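Local coordinates for protein RNA-dependent RNA polymerase (Toscana virus, PDB 6QW0) that probably acts through this N-terminal domain as the manganese-dependent endonuclease that snatches capped primers from host RNA for viral transcription, at residues V175-N178 and L179-D183; E184-N187 and E188-R192; F193-A196 and R197-E201. All coordinates share one frame; numbering follows the deposited sequence.

Contact 1: V175-N178 and L179-D183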
ATOM      1  N   VAL A 175       2.998   3.929 -11.452  1.00 21.61           N
ATOM      2  CA  VAL A 175       3.113   4.034 -10.004  1.00 20.32           C
ATOM      3  C   VAL A 175       4.109   5.131  -9.688  1.00 22.09           C
ATOM      4  O   VAL A 175       5.134   5.249 -10.363  1.00 23.93           O
ATOM      5  CB  VAL A 175       3.581   2.687  -9.404  1.00 24.51           C
ATOM      6  CG1 VAL A 175       4.071   2.854  -7.989  1.00 24.62           C
ATOM      7  CG2 VAL A 175       2.468   1.644  -9.476  1.00 25.37           C
ATOM      8  N   VAL A 176       3.809   5.941  -8.674  1.00 21.11           N
ATOM      9  CA  VAL A 176       4.792   6.826  -8.058  1.00 19.95           C
ATOM     10  C   VAL A 176       5.115   6.245  -6.690  1.00 21.91           C
ATOM     11  O   VAL A 176       4.217   6.068  -5.861  1.00 21.91           O
ATOM     12  CB  VAL A 176       4.278   8.265  -7.944  1.00 21.81           C
ATOM     13  CG1 VAL A 176       5.322   9.139  -7.256  1.00 25.83           C
ATOM     14  CG2 VAL A 176       3.965   8.806  -9.339  1.00 22.97           C
ATOM     15  N   SER A 177       6.391   5.935  -6.462  1.00 21.34           N
ATOM     16  CA  SER A 177       6.774   5.273  -5.214  1.00 18.77           C
ATOM     17  C   SER A 177       8.234   5.571  -4.920  1.00 20.15           C
ATOM     18  O   SER A 177       9.036   5.757  -5.836  1.00 20.63           O
ATOM     19  CB  SER A 177       6.573   3.751  -5.302  1.00 21.51           C
ATOM     20  OG  SER A 177       6.874   3.124  -4.055  1.00 21.08           O
ATOM     21  N   ASN A 178       8.589   5.572  -3.633  1.00 20.80           N
ATOM     22  CA  ASN A 178       9.999   5.623  -3.272  1.00 20.71           C
ATOM     23  C   ASN A 178      10.553   4.247  -2.902  1.00 19.44           C
ATOM     24  O   ASN A 178      11.719   4.144  -2.504  1.00 21.96           O
ATOM     25  CB  ASN A 178      10.259   6.665  -2.157  1.00 18.88           C
ATOM     26  CG  ASN A 178       9.399   6.480  -0.921  1.00 20.89           C
ATOM     27  OD1 ASN A 178       8.459   5.694  -0.898  1.00 19.33           O
ATOM     28  ND2 ASN A 178       9.720   7.242   0.123  1.00 18.60           N
ATOM     29  N   LEU A 179       9.770   3.186  -3.079  1.00 19.37           N
ATOM     30  CA  LEU A 179      10.365   1.860  -3.122  1.00 20.61           C
ATOM     31  C   LEU A 179      11.093   1.672  -4.452  1.00 21.79           C
ATOM     32  O   LEU A 179      10.857   2.395  -5.426  1.00 23.42           O
ATOM     33  CB  LEU A 179       9.297   0.776  -2.940  1.00 20.19           C
ATOM     34  CG  LEU A 179       8.632   0.708  -1.564  1.00 21.49           C
ATOM     35  CD1 LEU A 179       7.329  -0.104  -1.654  1.00 23.29           C
ATOM     36  CD2 LEU A 179       9.584   0.097  -0.540  1.00 23.49           C
ATOM     37  N   ASP A 180      11.985   0.684  -4.490  1.00 21.66           N
ATOM     38  CA  ASP A 180      12.730   0.319  -5.698  1.00 25.09           C
ATOM     39  C   ASP A 180      12.038  -0.894  -6.322  1.00 24.73           C
ATOM     40  O   ASP A 180      12.315  -2.036  -5.967  1.00 27.69           O
ATOM     41  CB  ASP A 180      14.184   0.031  -5.343  1.00 27.40           C
ATOM     42  CG  ASP A 180      15.026  -0.343  -6.547  1.00 35.66           C
ATOM     43  OD1 ASP A 180      14.641  -0.024  -7.694  1.00 34.26           O
ATOM     44  OD2 ASP A 180      16.083  -0.970  -6.337  1.00 39.83           O
ATOM     45  N   LEU A 181      11.129  -0.641  -7.262  1.00 24.01           N
ATOM     46  CA  LEU A 181      10.215  -1.670  -7.756  1.00 24.64           C
ATOM     47  C   LEU A 181      10.664  -2.203  -9.109  1.00 24.13           C
ATOM     48  O   LEU A 181      11.159  -1.449  -9.948  1.00 26.84           O
ATOM     49  CB  LEU A 181       8.799  -1.108  -7.888  1.00 23.32           C
ATOM     50  CG  LEU A 181       8.154  -0.550  -6.617  1.00 21.58           C
ATOM     51  CD1 LEU A 181       6.864   0.167  -6.950  1.00 22.45           C
ATOM     52  CD2 LEU A 181       7.897  -1.647  -5.582  1.00 25.93           C
ATOM     53  N   SER A 182      10.468  -3.505  -9.316  1.00 25.01           N
ATOM     54  CA  SER A 182      10.719  -4.085 -10.625  1.00 25.85           C
ATOM     55  C   SER A 182       9.554  -3.781 -11.569  1.00 26.35           C
ATOM     56  O   SER A 182       8.457  -3.404 -11.138  1.00 27.91           O
ATOM     57  CB  SER A 182      10.913  -5.594 -10.514  1.00 28.59           C
ATOM     58  OG  SER A 182       9.692  -6.215 -10.186  1.00 27.93           O
ATOM     59  N   ASP A 183       9.808  -3.947 -12.871  1.00 28.46           N
ATOM     60  CA  ASP A 183       8.741  -3.798 -13.861  1.00 29.92           C
ATOM     61  C   ASP A 183       7.556  -4.698 -13.534  1.00 25.71           C
ATOM     62  O   ASP A 183       6.395  -4.280 -13.634  1.00 28.01           O
ATOM     63  CB  ASP A 183       9.272  -4.127 -15.258  1.00 27.98           C
ATOM     64  CG  ASP A 183      10.207  -3.065 -15.805  1.00 37.49           C
ATOM     65  OD1 ASP A 183      10.514  -2.090 -15.092  1.00 35.20           O
ATOM     66  OD2 ASP A 183      10.646  -3.210 -16.968  1.00 38.54           O
TER

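Contact 2: E184-N187 and E188-R192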
ATOM      1  N   GLU A 184       7.827  -5.938 -13.126  1.00 24.81           N
ATOM      2  CA  GLU A 184       6.750  -6.869 -12.807  1.00 27.70           C
ATOM      3  C   GLU A 184       5.984  -6.441 -11.560  1.00 26.84           C
ATOM      4  O   GLU A 184       4.767  -6.642 -11.482  1.00 25.63           O
ATOM      5  CB  GLU A 184       7.321  -8.278 -12.637  1.00 31.89           C
ATOM      6  CG  GLU A 184       6.388  -9.283 -11.985  1.00 41.52           C
ATOM      7  CD  GLU A 184       7.042 -10.643 -11.795  1.00 59.02           C
ATOM      8  OE1 GLU A 184       8.291 -10.709 -11.764  1.00 60.35           O
ATOM      9  OE2 GLU A 184       6.307 -11.649 -11.688  1.00 62.79           O
ATOM     10  N   GLU A 185       6.668  -5.848 -10.576  1.00 25.73           N
ATOM     11  CA  GLU A 185       5.967  -5.387  -9.385  1.00 24.31           C
ATOM     12  C   GLU A 185       5.086  -4.183  -9.695  1.00 21.15           C
ATOM     13  O   GLU A 185       3.968  -4.078  -9.176  1.00 22.34           O
ATOM     14  CB  GLU A 185       6.979  -5.055  -8.277  1.00 25.10           C
ATOM     15  CG  GLU A 185       7.612  -6.296  -7.654  1.00 27.43           C
ATOM     16  CD  GLU A 185       8.917  -6.025  -6.914  1.00 28.12           C
ATOM     17  OE1 GLU A 185       9.477  -4.921  -7.040  1.00 28.22           O
ATOM     18  OE2 GLU A 185       9.377  -6.935  -6.195  1.00 35.10           O
ATOM     19  N   VAL A 186       5.585  -3.253 -10.517  1.00 21.80           N
ATOM     20  CA  VAL A 186       4.773  -2.124 -10.972  1.00 20.37           C
ATOM     21  C   VAL A 186       3.550  -2.629 -11.724  1.00 20.80           C
ATOM     22  O   VAL A 186       2.420  -2.187 -11.481  1.00 22.51           O
ATOM     23  CB  VAL A 186       5.613  -1.189 -11.858  1.00 25.06           C
ATOM     24  CG1 VAL A 186       4.734  -0.140 -12.557  1.00 23.78           C
ATOM     25  CG2 VAL A 186       6.730  -0.526 -11.039  1.00 22.28           C
ATOM     26  N   ASN A 187       3.771  -3.567 -12.644  1.00 22.56           N
ATOM     27  CA  ASN A 187       2.679  -4.106 -13.452  1.00 25.15           C
ATOM     28  C   ASN A 187       1.617  -4.798 -12.604  1.00 25.32           C
ATOM     29  O   ASN A 187       0.426  -4.738 -12.928  1.00 24.76           O
ATOM     30  CB  ASN A 187       3.238  -5.068 -14.500  1.00 24.39           C
ATOM     31  CG  ASN A 187       3.902  -4.347 -15.653  1.00 25.48           C
ATOM     32  OD1 ASN A 187       3.793  -3.127 -15.793  1.00 25.94           O
ATOM     33  ND2 ASN A 187       4.590  -5.107 -16.500  1.00 29.92           N
ATOM     34  N   GLU A 188       2.014  -5.492 -11.529  1.00 19.99           N
ATOM     35  CA  GLU A 188       1.009  -6.173 -10.711  1.00 22.11           C
ATOM     36  C   GLU A 188       0.107  -5.170 -10.001  1.00 21.99           C
ATOM     37  O   GLU A 188      -1.115  -5.332  -9.970  1.00 22.94           O
ATOM     38  CB  GLU A 188       1.684  -7.111  -9.707  1.00 24.72           C
ATOM     39  CG  GLU A 188       0.723  -8.116  -9.057  1.00 22.84           C
ATOM     40  CD  GLU A 188       0.278  -9.215 -10.022  1.00 25.57           C
ATOM     41  OE1 GLU A 188       0.872  -9.331 -11.114  1.00 27.97           O
ATOM     42  OE2 GLU A 188      -0.676  -9.937  -9.685  1.00 25.94           O
ATOM     43  N   ILE A 189       0.694  -4.104  -9.449  1.00 21.98           N
ATOM     44  CA  ILE A 189      -0.103  -3.057  -8.823  1.00 22.48           C
ATOM     45  C   ILE A 189      -1.047  -2.416  -9.837  1.00 23.18           C
ATOM     46  O   ILE A 189      -2.250  -2.274  -9.588  1.00 24.26           O
ATOM     47  CB  ILE A 189       0.823  -2.018  -8.163  1.00 21.25           C
ATOM     48  CG1 ILE A 189       1.542  -2.661  -6.964  1.00 24.05           C
ATOM     49  CG2 ILE A 189       0.037  -0.784  -7.735  1.00 24.00           C
ATOM     50  CD1 ILE A 189       2.891  -2.012  -6.634  1.00 22.93           C
ATOM     51  N   VAL A 190      -0.513  -2.006 -10.990  1.00 22.96           N
ATOM     52  CA  VAL A 190      -1.343  -1.352 -12.000  1.00 22.43           C
ATOM     53  C   VAL A 190      -2.405  -2.312 -12.535  1.00 21.01           C
ATOM     54  O   VAL A 190      -3.576  -1.941 -12.671  1.00 22.99           O
ATOM     55  CB  VAL A 190      -0.465  -0.788 -13.131  1.00 19.97           C
ATOM     56  CG1 VAL A 190      -1.342  -0.203 -14.246  1.00 22.77           C
ATOM     57  CG2 VAL A 190       0.479   0.283 -12.599  1.00 23.03           C
ATOM     58  N   PHE A 191      -2.025  -3.555 -12.816  1.00 19.78           N
ATOM     59  CA  PHE A 191      -2.996  -4.537 -13.309  1.00 20.11           C
ATOM     60  C   PHE A 191      -4.158  -4.718 -12.329  1.00 23.37           C
ATOM     61  O   PHE A 191      -5.329  -4.746 -12.725  1.00 24.23           O
ATOM     62  CB  PHE A 191      -2.284  -5.863 -13.568  1.00 22.40           C
ATOM     63  CG  PHE A 191      -3.132  -6.885 -14.273  1.00 20.56           C
ATOM     64  CD1 PHE A 191      -3.936  -7.753 -13.547  1.00 23.93           C
ATOM     65  CD2 PHE A 191      -3.118  -6.989 -15.655  1.00 24.33           C
ATOM     66  CE1 PHE A 191      -4.714  -8.706 -14.178  1.00 23.77           C
ATOM     67  CE2 PHE A 191      -3.899  -7.945 -16.298  1.00 24.67           C
ATOM     68  CZ  PHE A 191      -4.692  -8.802 -15.565  1.00 25.05           C
ATOM     69  N   ARG A 192      -3.851  -4.862 -11.036  1.00 20.93           N
ATOM     70  CA  ARG A 192      -4.904  -5.022 -10.038  1.00 22.15           C
ATOM     71  C   ARG A 192      -5.756  -3.762  -9.911  1.00 20.90           C
ATOM     72  O   ARG A 192      -6.971  -3.855  -9.684  1.00 23.15           O
ATOM     73  CB  ARG A 192      -4.283  -5.387  -8.677  1.00 22.93           C
ATOM     74  CG  ARG A 192      -3.623  -6.770  -8.650  1.00 25.13           C
ATOM     75  CD  ARG A 192      -3.055  -7.113  -7.239  1.00 21.61           C
ATOM     76  NE  ARG A 192      -4.101  -7.158  -6.220  1.00 23.22           N
ATOM     77  CZ  ARG A 192      -4.555  -8.269  -5.643  1.00 23.50           C
ATOM     78  NH1 ARG A 192      -4.049  -9.456  -5.969  1.00 23.64           N
ATOM     79  NH2 ARG A 192      -5.525  -8.194  -4.746  1.00 24.55           N
TER
HETATM   80  O   HOH W   1       3.021  -8.411 -12.767  1.00 33.73           O

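Contact 3: F193-A196 and R197-E201. With SO4 (sulfate ion), chain E.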
ATOM      1  N   PHE A 193      -5.135  -2.577 -10.033  1.00 21.89           N
ATOM      2  CA  PHE A 193      -5.882  -1.322  -9.965  1.00 21.09           C
ATOM      3  C   PHE A 193      -6.864  -1.217 -11.124  1.00 22.63           C
ATOM      4  O   PHE A 193      -8.026  -0.846 -10.927  1.00 24.50           O
ATOM      5  CB  PHE A 193      -4.915  -0.126  -9.959  1.00 21.70           C
ATOM      6  CG  PHE A 193      -5.583   1.224  -9.871  1.00 24.66           C
ATOM      7  CD1 PHE A 193      -6.477   1.519  -8.847  1.00 22.54           C
ATOM      8  CD2 PHE A 193      -5.274   2.222 -10.791  1.00 27.07           C
ATOM      9  CE1 PHE A 193      -7.070   2.770  -8.756  1.00 23.30           C
ATOM     10  CE2 PHE A 193      -5.861   3.482 -10.698  1.00 27.41           C
ATOM     11  CZ  PHE A 193      -6.753   3.758  -9.686  1.00 28.27           C
ATOM     12  N   ARG A 194      -6.415  -1.561 -12.331  1.00 24.07           N
ATOM     13  CA  ARG A 194      -7.293  -1.474 -13.494  1.00 24.71           C
ATOM     14  C   ARG A 194      -8.491  -2.398 -13.338  1.00 26.29           C
ATOM     15  O   ARG A 194      -9.630  -2.016 -13.641  1.00 24.69           O
ATOM     16  CB  ARG A 194      -6.517  -1.816 -14.760  1.00 23.46           C
ATOM     17  CG  ARG A 194      -5.452  -0.787 -15.120  1.00 25.69           C
ATOM     18  CD  ARG A 194      -4.702  -1.233 -16.351  1.00 26.24           C
ATOM     19  NE  ARG A 194      -3.782  -0.213 -16.835  1.00 24.74           N
ATOM     20  CZ  ARG A 194      -3.082  -0.323 -17.959  1.00 28.50           C
ATOM     21  NH1 ARG A 194      -3.201  -1.412 -18.716  1.00 31.75           N
ATOM     22  NH2 ARG A 194      -2.264   0.653 -18.325  1.00 28.38           N
ATOM     23  N   LEU A 195      -8.254  -3.612 -12.849  1.00 23.96           N
ATOM     24  CA  LEU A 195      -9.352  -4.548 -12.644  1.00 23.83           C
ATOM     25  C   LEU A 195     -10.283  -4.059 -11.545  1.00 23.77           C
ATOM     26  O   LEU A 195     -11.509  -4.187 -11.651  1.00 26.59           O
ATOM     27  CB  LEU A 195      -8.794  -5.932 -12.316  1.00 24.74           C
ATOM     28  CG  LEU A 195      -9.857  -6.991 -12.046  1.00 26.34           C
ATOM     29  CD1 LEU A 195     -10.744  -7.174 -13.287  1.00 26.31           C
ATOM     30  CD2 LEU A 195      -9.199  -8.301 -11.649  1.00 26.03           C
ATOM     31  N   ALA A 196      -9.712  -3.484 -10.479  1.00 23.26           N
ATOM     32  CA  ALA A 196     -10.528  -2.952  -9.395  1.00 24.86           C
ATOM     33  C   ALA A 196     -11.430  -1.829  -9.880  1.00 28.02           C
ATOM     34  O   ALA A 196     -12.588  -1.730  -9.454  1.00 27.26           O
ATOM     35  CB  ALA A 196      -9.634  -2.477  -8.252  1.00 24.12           C
ATOM     36  N   ARG A 197     -10.923  -0.978 -10.781  1.00 24.86           N
ATOM     37  CA  ARG A 197     -11.752   0.082 -11.348  1.00 26.99           C
ATOM     38  C   ARG A 197     -12.900  -0.497 -12.166  1.00 26.76           C
ATOM     39  O   ARG A 197     -14.027   0.010 -12.103  1.00 29.30           O
ATOM     40  CB  ARG A 197     -10.908   1.007 -12.219  1.00 25.40           C
ATOM     41  CG  ARG A 197      -9.998   1.933 -11.428  1.00 24.22           C
ATOM     42  CD  ARG A 197      -8.963   2.584 -12.316  1.00 31.03           C
ATOM     43  NE  ARG A 197      -9.555   3.352 -13.411  1.00 35.38           N
ATOM     44  CZ  ARG A 197      -9.039   4.482 -13.890  1.00 43.45           C
ATOM     45  NH1 ARG A 197      -7.930   4.986 -13.363  1.00 35.15           N
ATOM     46  NH2 ARG A 197      -9.630   5.113 -14.897  1.00 46.26           N
ATOM     47  N   ASP A 198     -12.629  -1.543 -12.951  1.00 25.78           N
ATOM     48  CA  ASP A 198     -13.691  -2.176 -13.735  1.00 27.14           C
ATOM     49  C   ASP A 198     -14.768  -2.744 -12.822  1.00 30.06           C
ATOM     50  O   ASP A 198     -15.969  -2.553 -13.056  1.00 29.41           O
ATOM     51  CB  ASP A 198     -13.119  -3.286 -14.619  1.00 27.77           C
ATOM     52  CG  ASP A 198     -12.371  -2.760 -15.837  1.00 36.18           C
ATOM     53  OD1 ASP A 198     -12.577  -1.594 -16.234  1.00 36.15           O
ATOM     54  OD2 ASP A 198     -11.568  -3.534 -16.407  1.00 38.37           O
ATOM     55  N   ILE A 199     -14.351  -3.450 -11.768  1.00 26.40           N
ATOM     56  CA  ILE A 199     -15.309  -4.061 -10.851  1.00 27.14           C
ATOM     57  C   ILE A 199     -16.077  -2.987 -10.100  1.00 30.16           C
ATOM     58  O   ILE A 199     -17.299  -3.074  -9.939  1.00 30.27           O
ATOM     59  CB  ILE A 199     -14.582  -5.018  -9.886  1.00 26.58           C
ATOM     60  CG1 ILE A 199     -14.032  -6.223 -10.649  1.00 28.41           C
ATOM     61  CG2 ILE A 199     -15.510  -5.465  -8.754  1.00 32.66           C
ATOM     62  CD1 ILE A 199     -13.065  -7.068  -9.832  1.00 28.87           C
ATOM     63  N   PHE A 200     -15.374  -1.949  -9.642  1.00 29.31           N
ATOM     64  CA  PHE A 200     -16.013  -0.900  -8.859  1.00 31.33           C
ATOM     65  C   PHE A 200     -17.106  -0.189  -9.648  1.00 33.98           C
ATOM     66  O   PHE A 200     -18.148   0.173  -9.089  1.00 37.31           O
ATOM     67  CB  PHE A 200     -14.962   0.103  -8.389  1.00 32.01           C
ATOM     68  CG  PHE A 200     -15.520   1.196  -7.535  1.00 33.47           C
ATOM     69  CD1 PHE A 200     -15.889   0.944  -6.224  1.00 38.00           C
ATOM     70  CD2 PHE A 200     -15.702   2.470  -8.048  1.00 39.50           C
ATOM     71  CE1 PHE A 200     -16.415   1.948  -5.431  1.00 37.37           C
ATOM     72  CE2 PHE A 200     -16.229   3.479  -7.261  1.00 39.67           C
ATOM     73  CZ  PHE A 200     -16.583   3.217  -5.952  1.00 43.05           C
ATOM     74  N   GLU A 201     -16.882   0.044 -10.943  1.00 29.67           N
ATOM     75  CA  GLU A 201     -17.884   0.755 -11.731  1.00 32.47           C
ATOM     76  C   GLU A 201     -19.173  -0.049 -11.834  1.00 37.45           C
ATOM     77  O   GLU A 201     -20.265   0.528 -11.902  1.00 37.11           O
ATOM     78  CB  GLU A 201     -17.342   1.075 -13.122  1.00 38.04           C
ATOM     79  CG  GLU A 201     -18.219   2.037 -13.912  1.00 56.75           C
ATOM     80  CD  GLU A 201     -17.938   2.002 -15.404  1.00 67.71           C
ATOM     81  OE1 GLU A 201     -16.755   1.869 -15.786  1.00 68.88           O
ATOM     82  OE2 GLU A 201     -18.900   2.107 -16.195  1.00 69.59           O
TER
HETATM   83  S   SO4 E 303       0.693  -0.235 -20.530  1.00 42.63           S
HETATM   84  O1  SO4 E 303       1.184  -1.262 -21.436  1.00 46.70           O
HETATM   85  O2  SO4 E 303      -0.738  -0.032 -20.735  1.00 48.29           O
HETATM   86  O3  SO4 E 303       1.415   1.013 -20.780  1.00 51.66           O
HETATM   87  O4  SO4 E 303       0.933  -0.681 -19.165  1.00 34.43           O
HETATM   88  O   HOH W   2     -10.085  -0.423 -15.910  1.00 32.63           O

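Contact 1: V175-N178 and L179-D183
Leu179 and Ser177 meet where the strand 174-177 ends and the chain turns back. The backbone N of Leu179 gives its hydrogen to Ser177 OG at 3.1 Å, with an N-H...O angle of 158°. Ser177 OG lies anti to its own backbone N (chi1 -177°), which sets the hydroxyl beside the carbonyl carbon and close to the peptide N-H two residues on. The Leu179 side chain runs past the same oxygen, with CB 3.6 Å and CD1 4.0 Å from Ser177 OG, and goes on to touch Tyr166 of strand 163-171. The carbonyl oxygen of Ile167 on that strand is also hydrogen-bonded to the hydroxyl, so one buried oxygen links turn and sheet. Asn178 stands between the two. Its side chain (chi1 54°) turns its amide to the neighbouring strand, where OD1 accepts the backbone N of Ile167; ND2 bonds to the carbonyl oxygens of Leu165 and His19.

Beyond the turn, Leu181 reaches back over the strand with one methyl. Its CD1 rests 4.0 Å from Val175 CG1 and equally far from Ser177 CB, and the Val175 and Leu181 side chains cross at about a right angle. Tyr24 OH holds the intervening backbone through bonds to Leu179 O and Leu181 N. The chemistry is thus divided: polar groups of Ser177 and Asn178 tie the strand end to its neighbours, whereas Leu181 adds a small apolar lid, and the Ser177 hydroxyl, with a hydrogen bond to each of two partners, probably has little freedom to rotate.

Contact 2: E184-N187 and E188-R192
Four backbone hydrogen bonds, each from the N-H of residue i+4 to the C=O of residue i, join Glu184-Asn187 to Glu188-Arg192 in successive turns of an alpha-helix. Glu188 N bonds to Glu184 O at 3.0 Å with an N-H...O angle of 146°, whereas the bond from Val190 N to Val186 O is far straighter at 173°. Ile189 N to Glu185 O is the longest of the set, and Phe191 N to Asn187 O the shortest at 2.7 Å.

Water adds a further polar link. It donates to Glu184 O at 2.8 Å and to Glu188 OE1 at 2.9 Å, so the Glu184 carbonyl serves both an amide and a water. The Glu188 chain bends at chi2 (72°), which brings its carboxylate round to this water; there OE1 also receives the backbone N of Gly60, and OE2 is hydrogen-bonded to Thr62. These bonds probably steady the negative charge of a buried carboxylate.

The apolar contact is modest: Val186 CG1 lies 4.3 Å from Val190 CG2, one turn apart on the same side of the helix. Two methyls make van der Waals contact with backbone carbonyls instead, Val190 CG2 at 3.3 Å from Val186 O and Ile189 CD1 at 3.4 Å from Glu185 O.

Different sides of the helix meet different neighbours. Ile189 and Val190 pack on Val170 of strand 163-171 and Val175 of strand 174-177. Asn187 accepts a bond from Ser27 N, and Arg192 makes a cation-pi contact with Phe81, so this part of helix 183-203 touches the mixed sheet along one side and helix 77-82 through Arg192.

Contact 3: F193-A196 and R197-E201
Arg197 lays its CD over one face of the Phe193 ring, 3.8 Å from the ring centroid and 20° off the normal, in a CH-pi contact between residues one helical turn apart. The Arg197 chain bends at chi3 (58°), and its guanidinium stands nearly perpendicular to the ring, with Phe193 CE2 at the guanidinium edge, 3.7 Å from NH1. The ring is therefore met by methylene rather than by a stacked cation. On another side of the helix, Leu195 CG and Ile199 CD1 touch at 3.9 Å.

The backbone acceptors are used in regular order. Phe193 O takes the amide of Arg197, Arg194 O that of Asp198, Leu195 O that of Ile199 and Ala196 O that of Phe200, the last at 2.8 Å. Arg194 O has a second donor, a water 2.8 Å away, which also donates weakly to Asp198 OD1 and so connects the carbonyl with the carboxylate one turn later.

All this belongs to helix 183-203 of an L-protein N-terminal domain in the PDDEXK nuclease clan. Phe193, Ala196, Ile199 and Phe200 touch helix 77-82, which carries the manganese ligand His79, while Leu195, Asp198 and Ile199 reach Tyr36 of strand 36-39.

Arg194 extends from CG to NE and presents its guanidinium edge to a sulfate, probably from the crystallisation liquor. NH2 donates to sulfate O2 at 2.9 Å in a nearly straight bond of 166°; NH1 reaches the same oxygen only weakly. NE is satisfied by the carbonyl of Phe172, whose ring also makes a cation-pi contact with this arginine. The sulfate is held further by Ser26 OG and by the backbone N atoms of Ile28 and Tyr29.

Overall arrangement
Contacts 1, 2 and 3 follow one another along the chain without a break, from the end of strand 174-177 through a connecting loop into helix 183-203. Contacts 1 and 2 have centres about 10 Å apart and pack directly, Leu181 against Val186 and Val175 against both Ile189 and Val190, so the start of the helix is folded back on the strand it follows. Contact 3 continues the same helix, its centre about 14 Å from that of contact 2 and about 21 Å from that of contact 1, which it does not touch. The helix thus runs from the mixed sheet toward helix 77-82 and strand 36-39, joining these parts of the endonuclease domain.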